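Local coordinates for protein angiogenin-1 (Salmo salar, PDB 7BFK) that probably cleaves RNA as a secreted endonuclease of the pancreatic ribonuclease family, at residues 18-21 against 22-25; 26-29 against 30-34. All coordinates share one frame; numbering follows the deposited sequence.

Interaction 1: 18-21 against 22-25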
# COMPACT_ATOMS: atom_id res chain seq x y z
N GLU A 18 4.06 -5.33 10.95
CA GLU A 18 3.47 -5.17 12.31
C GLU A 18 2.18 -4.33 12.26
O GLU A 18 1.67 -3.96 13.32
CB GLU A 18 4.50 -4.54 13.26
CG GLU A 18 5.76 -5.38 13.42
CD GLU A 18 6.88 -4.74 14.24
OE1 GLU A 18 6.67 -3.63 14.77
OE2 GLU A 18 7.96 -5.35 14.35
N MET A 19 1.62 -4.07 11.07
CA MET A 19 0.38 -3.26 10.97
C MET A 19 -0.82 -4.05 11.51
O MET A 19 -0.84 -5.29 11.34
CB MET A 19 0.12 -2.86 9.50
CG MET A 19 -1.09 -2.01 9.33
SD MET A 19 -0.97 -0.45 10.21
CE MET A 19 -2.59 0.22 9.85
N THR A 20 -1.79 -3.36 12.12
CA THR A 20 -3.07 -3.94 12.59
C THR A 20 -4.20 -2.94 12.31
O THR A 20 -3.90 -1.76 12.08
CB THR A 20 -3.04 -4.29 14.09
OG1 THR A 20 -3.22 -3.08 14.83
CG2 THR A 20 -1.77 -4.99 14.50
N THR A 21 -5.45 -3.39 12.36
CA THR A 21 -6.66 -2.57 12.12
C THR A 21 -6.69 -1.41 13.12
O THR A 21 -7.09 -0.29 12.74
CB THR A 21 -7.92 -3.44 12.19
OG1 THR A 21 -7.94 -4.03 13.50
CG2 THR A 21 -7.94 -4.52 11.13
N LEU A 22 -6.25 -1.67 14.35
CA LEU A 22 -6.26 -0.68 15.46
C LEU A 22 -5.26 0.45 15.19
O LEU A 22 -5.40 1.50 15.80
CB LEU A 22 -5.93 -1.41 16.77
CG LEU A 22 -6.89 -2.55 17.15
CD1 LEU A 22 -6.42 -3.26 18.42
CD2 LEU A 22 -8.31 -2.03 17.33
N LYS A 23 -4.28 0.24 14.30
CA LYS A 23 -3.21 1.25 14.03
C LYS A 23 -3.57 2.18 12.86
O LYS A 23 -2.69 2.99 12.47
CB LYS A 23 -1.89 0.53 13.73
CG LYS A 23 -1.31 -0.31 14.87
CD LYS A 23 0.09 -0.79 14.57
CE LYS A 23 0.63 -1.76 15.60
NZ LYS A 23 2.00 -2.20 15.23
N CYS A 24 -4.79 2.12 12.32
CA CYS A 24 -5.19 2.94 11.13
C CYS A 24 -5.04 4.44 11.41
O CYS A 24 -4.48 5.14 10.56
CB CYS A 24 -6.59 2.60 10.62
SG CYS A 24 -6.62 1.10 9.62
N LYS A 25 -5.51 4.90 12.57
CA LYS A 25 -5.48 6.34 12.94
C LYS A 25 -4.04 6.87 12.85
O LYS A 25 -3.82 7.84 12.13
CB LYS A 25 -6.09 6.54 14.33
CG LYS A 25 -6.10 7.98 14.82
CD LYS A 25 -6.92 8.19 16.08
CE LYS A 25 -6.89 9.62 16.56
NZ LYS A 25 -7.29 10.57 15.50
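Lys-23 reaches back along the chain and sets its ammonium NZ 2.6 Å from the carbonyl oxygen of Glu-18, a short hydrogen bond that NZ makes from above the carbonyl plane, 38° out of it. Its side chain gets there by running extended from CG to NZ, after a first torsion (chi1 -63°) that turns CG back to the side of the lysine's own nitrogen. The carboxylate of Glu-18 stands farther off, OE1 lying 4.9 Å from NZ, too far for a salt bridge, though the opposite charges may still attract weakly. At the other end of the residue, Lys-23 N donates to Thr-20 O over 3.0 Å and closes the turn, while Cys-24 N makes a weak bond, 3.4 Å long, to Thr-21 O.

This short 3-10 turn leads into helix 24-32 of the ribonuclease A fold, with Lys-23 as the N-cap residue. The disulfide from Cys-24 to Cys-81 ties the first residue of the helix to strand 76-85. With an alanine here instead of Lys-23, the Glu-18 carbonyl would probably lose its ammonium partner and the flank of Thr-20 its cover.

That flank is where the aliphatic chain passes: CG of Lys-23 lies 3.4 Å from Thr-20 OG1. On another side of the lysine, Met-19 runs antiparallel to its chain, SD 3.8 Å from Lys-23 CB. A bend at chi2 carries the methionine tip toward the helix start, where CE comes 4.1 Å from Cys-24 SG. Met-19 also packs on Val-79 and Cys-81 of the strand.

Interaction 2: 26-29 against 30-34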
# COMPACT_ATOMS: atom_id res chain seq x y z
N SER A 26 -3.09 6.22 13.53
CA SER A 26 -1.67 6.69 13.59
C SER A 26 -0.99 6.57 12.22
O SER A 26 -0.33 7.55 11.82
CB SER A 26 -0.89 5.96 14.68
OG SER A 26 -0.89 4.56 14.46
N GLN A 27 -1.18 5.46 11.50
CA GLN A 27 -0.51 5.24 10.19
C GLN A 27 -1.06 6.19 9.13
O GLN A 27 -0.24 6.73 8.36
CB GLN A 27 -0.58 3.77 9.79
CG GLN A 27 0.15 2.86 10.76
CD GLN A 27 1.55 3.36 11.03
OE1 GLN A 27 2.31 3.64 10.11
NE2 GLN A 27 1.90 3.49 12.30
N MET A 28 -2.38 6.42 9.07
CA MET A 28 -2.98 7.32 8.05
C MET A 28 -2.54 8.76 8.35
O MET A 28 -2.25 9.50 7.39
CB MET A 28 -4.51 7.23 8.01
CG MET A 28 -5.03 5.89 7.53
SD MET A 28 -4.29 5.34 5.94
CE MET A 28 -4.76 6.69 4.87
N GLU A 29 -2.49 9.16 9.62
CA GLU A 29 -2.05 10.53 10.00
C GLU A 29 -0.69 10.78 9.32
O GLU A 29 -0.53 11.83 8.65
CB GLU A 29 -1.97 10.69 11.51
CG GLU A 29 -1.94 12.13 11.96
CD GLU A 29 -1.74 12.33 13.45
OE1 GLU A 29 -2.16 13.39 13.96
OE2 GLU A 29 -1.15 11.44 14.09
N ILE A 30 0.22 9.82 9.44
CA ILE A 30 1.58 9.86 8.84
C ILE A 30 1.48 10.13 7.33
O ILE A 30 2.17 11.03 6.86
CB ILE A 30 2.36 8.55 9.12
CG1 ILE A 30 2.53 8.29 10.62
CG2 ILE A 30 3.68 8.55 8.39
CD1 ILE A 30 3.02 9.49 11.41
N LEU A 31 0.67 9.36 6.60
CA LEU A 31 0.45 9.55 5.14
C LEU A 31 -0.22 10.91 4.88
O LEU A 31 0.20 11.60 3.95
CB LEU A 31 -0.43 8.43 4.58
CG LEU A 31 0.20 7.04 4.51
CD1 LEU A 31 -0.80 6.04 3.94
CD2 LEU A 31 1.48 7.04 3.67
N ASN A 32 -1.25 11.26 5.65
CA ASN A 32 -2.07 12.48 5.39
C ASN A 32 -1.23 13.76 5.58
O ASN A 32 -1.41 14.71 4.79
CB ASN A 32 -3.35 12.48 6.22
CG ASN A 32 -4.32 11.42 5.74
OD1 ASN A 32 -4.25 11.00 4.60
ND2 ASN A 32 -5.24 11.01 6.59
N LEU A 33 -0.34 13.77 6.58
CA LEU A 33 0.52 14.95 6.91
C LEU A 33 1.44 15.30 5.74
O LEU A 33 1.93 16.43 5.72
CB LEU A 33 1.33 14.65 8.17
CG LEU A 33 0.53 14.62 9.47
CD1 LEU A 33 1.33 13.97 10.59
CD2 LEU A 33 0.07 16.01 9.87
N ASN A 34 1.69 14.37 4.80
CA ASN A 34 2.59 14.62 3.64
C ASN A 34 1.80 14.92 2.37
O ASN A 34 2.44 15.24 1.35
CB ASN A 34 3.59 13.48 3.41
CG ASN A 34 4.86 13.63 4.22
OD1 ASN A 34 4.82 13.75 5.44
ND2 ASN A 34 6.00 13.64 3.54
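Glu-29, on helix 24-32 of the ribonuclease A fold, and Leu-33, four residues on, lay their side chains alongside each other. From Glu-29 CB, which sits against the next peptide nitrogen, Ile-30 N, the chain leaves with CG swung away from the glutamate's own nitrogen (chi1 -162°). CG meets Leu-33 CD1 at 4.0 Å. Beyond it the chain stays extended, and OE1 at the tip is hydrogen-bonded to His-89 NE2, fastening this side of the helix to a loop; Leu-33 touches the same histidine.

Among the backbone bonds, that of Ile-30 N to Ser-26 O is weak at 3.3 Å, whereas Asn-32 N reaches Met-28 O at 2.7 Å. The amide of buried Asn-32 lies against the same Met-28 carbonyl, CG 3.3 Å from O, while its OD1 accepts from Lys-41 N and its ND2 is bonded to Tyr-94 OH. Met-28, bent at chi2 and chi3, passes at a slant to Leu-31, and both rest on Asn-44 of strand 43-47. There the leucine branch CD1 lies 4.1 Å from Met-28 SD and equally far from CE.

How the interactions relate
Both contacts belong to helix 24-32, interaction 1 where it begins and interaction 2 farther along it. Each is partly buried: Met-19 and Cys-24 in the first and Met-28 and Asn-32 in the second are buried, whereas Glu-18 and Leu-22, like Ser-26 and Ile-30, are exposed. At the start, a lysine ammonium holds the incoming loop, and a disulfide joins the first helix residue to strand 76-85. Farther on, the contact is made largely by i to i+4 backbone bonds, and side chains bond to loops and to strand 93-108 or lean on strand 43-47. The two meet where Met-19 SD packs 3.5 Å from Gln-27 CG, and Ser-26 OG is hydrogen-bonded to Lys-23 O.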